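Local coordinates for ABC transporter, substrate binding protein (Agrobacterium tumefaciens, PDB 3C9H) that probably captures a solute in the periplasm for uptake by an ABC transporter, and binds a magnesium ion, at residues 134-139 with 251-256. Sequence-based numbering, arbitrary orientation.
Sequences FEPAVF and IVLPKD
F139 and V252 illustrate how a short antiparallel strand pair can be extended by aromatic packing beyond its last backbone bond. They form a hydrogen-bonded pair: V252 N donates almost straight to F139 O (2.9 Å, 171°), while F139 N returns a more bent bond to V252 O, lying in that carbonyl's plane. The CA of I251 adds a C-H...O contact to F139 O, giving this acceptor a second, softer partner.

The side chain of F139 then follows the departing chain. F139 CB lies 3.7 Å from V252 O and beside V252 CB, on the same face of the sheet. With CG anti to the carbonyl carbon (chi1 -57°), the ring is carried toward the turn after V252, and F139 CG still passes 4.1 Å from V252 O. Farther out, P254 CG stands over one ring face in a CH-pi contact, nearest F139 CE1 (3.4 Å), with CD1 and CZ a little farther from it; P254 CB also comes near CE1 and CZ. The V138 methyls pack beside this pair, CG1 against L253 CG and V138 CG2 3.9 Å from I251 CG2.

The helix 155-164 supplies F158, which meets the F139 ring edge-to-face, and R155, salt-bridged to D256. Strand 135-142 pairs here with the last residue of strand 249-252, and also with 230-235 and 258-268, within the periplasmic-binding-protein fold.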
# COMPACT_ATOMS: atom_id res chain seq x y z
N PHE A 134 -6.78 -5.71 -1.09
CA PHE A 134 -5.93 -6.92 -1.00
C PHE A 134 -4.90 -6.80 -2.14
O PHE A 134 -5.20 -7.14 -3.28
CB PHE A 134 -6.87 -8.14 -1.13
CG PHE A 134 -6.28 -9.45 -0.69
CD1 PHE A 134 -6.18 -9.77 0.66
CD2 PHE A 134 -5.87 -10.39 -1.63
CE1 PHE A 134 -5.66 -11.02 1.07
CE2 PHE A 134 -5.35 -11.62 -1.24
CZ PHE A 134 -5.24 -11.94 0.11
N GLU A 135 -3.72 -6.24 -1.84
CA GLU A 135 -2.72 -5.82 -2.87
C GLU A 135 -1.33 -6.46 -2.68
O GLU A 135 -0.76 -6.34 -1.62
CB GLU A 135 -2.58 -4.29 -2.86
CG GLU A 135 -3.83 -3.56 -3.37
CD GLU A 135 -3.77 -2.07 -3.10
OE1 GLU A 135 -2.99 -1.39 -3.80
OE2 GLU A 135 -4.45 -1.60 -2.16
N PRO A 136 -0.81 -7.16 -3.70
CA PRO A 136 0.47 -7.86 -3.56
C PRO A 136 1.70 -6.98 -3.85
O PRO A 136 1.59 -6.00 -4.58
CB PRO A 136 0.38 -8.97 -4.59
CG PRO A 136 -0.40 -8.34 -5.73
CD PRO A 136 -1.44 -7.45 -5.00
N ALA A 137 2.82 -7.34 -3.22
CA ALA A 137 4.14 -6.78 -3.51
C ALA A 137 4.80 -7.67 -4.55
O ALA A 137 5.08 -8.88 -4.29
CB ALA A 137 4.97 -6.77 -2.28
N VAL A 138 5.11 -7.08 -5.70
CA VAL A 138 5.48 -7.84 -6.90
C VAL A 138 6.82 -7.38 -7.47
O VAL A 138 7.35 -6.32 -7.10
CB VAL A 138 4.40 -7.68 -8.00
CG1 VAL A 138 3.04 -8.10 -7.47
CG2 VAL A 138 4.38 -6.22 -8.56
N PHE A 139 7.37 -8.20 -8.36
CA PHE A 139 8.51 -7.79 -9.16
C PHE A 139 7.96 -7.07 -10.39
O PHE A 139 6.94 -7.45 -10.93
CB PHE A 139 9.36 -8.97 -9.67
CG PHE A 139 9.91 -9.90 -8.61
CD1 PHE A 139 9.86 -9.62 -7.25
CD2 PHE A 139 10.52 -11.08 -9.01
CE1 PHE A 139 10.41 -10.51 -6.32
CE2 PHE A 139 11.09 -11.97 -8.07
CZ PHE A 139 11.03 -11.68 -6.74
N ILE A 251 5.24 -7.50 -15.07
CA ILE A 251 4.99 -7.82 -13.68
C ILE A 251 5.18 -9.32 -13.45
O ILE A 251 4.73 -10.14 -14.27
CB ILE A 251 3.52 -7.49 -13.28
CG1 ILE A 251 3.21 -6.00 -13.49
CG2 ILE A 251 3.24 -7.93 -11.84
CD1 ILE A 251 1.72 -5.67 -13.51
N VAL A 252 5.79 -9.68 -12.32
CA VAL A 252 5.87 -11.07 -11.85
C VAL A 252 5.43 -11.13 -10.40
O VAL A 252 6.00 -10.44 -9.53
CB VAL A 252 7.32 -11.65 -11.99
CG1 VAL A 252 7.36 -13.12 -11.61
CG2 VAL A 252 7.84 -11.47 -13.37
N LEU A 253 4.38 -11.91 -10.12
CA LEU A 253 4.04 -12.24 -8.73
C LEU A 253 5.04 -13.29 -8.30
O LEU A 253 5.10 -14.34 -8.91
CB LEU A 253 2.59 -12.77 -8.58
CG LEU A 253 1.55 -11.67 -8.33
CD1 LEU A 253 1.26 -10.95 -9.64
CD2 LEU A 253 0.28 -12.25 -7.72
N PRO A 254 5.86 -13.00 -7.30
CA PRO A 254 6.86 -14.00 -6.92
C PRO A 254 6.27 -15.37 -6.56
O PRO A 254 5.30 -15.46 -5.78
CB PRO A 254 7.54 -13.36 -5.72
CG PRO A 254 7.36 -11.91 -5.93
CD PRO A 254 6.01 -11.77 -6.50
N LYS A 255 6.88 -16.42 -7.11
CA LYS A 255 6.36 -17.77 -6.98
C LYS A 255 6.76 -18.47 -5.70
O LYS A 255 6.06 -19.39 -5.27
CB LYS A 255 6.78 -18.61 -8.18
CG LYS A 255 6.17 -18.16 -9.50
CD LYS A 255 6.81 -18.93 -10.61
CE LYS A 255 6.27 -18.56 -11.99
NZ LYS A 255 7.07 -19.31 -13.02
N ASP A 256 7.89 -18.07 -5.11
CA ASP A 256 8.29 -18.56 -3.77
C ASP A 256 7.30 -18.08 -2.67
O ASP A 256 6.77 -18.88 -1.91
CB ASP A 256 9.75 -18.21 -3.44
CG ASP A 256 10.12 -16.74 -3.70
OD1 ASP A 256 9.34 -15.98 -4.32
OD2 ASP A 256 11.24 -16.34 -3.32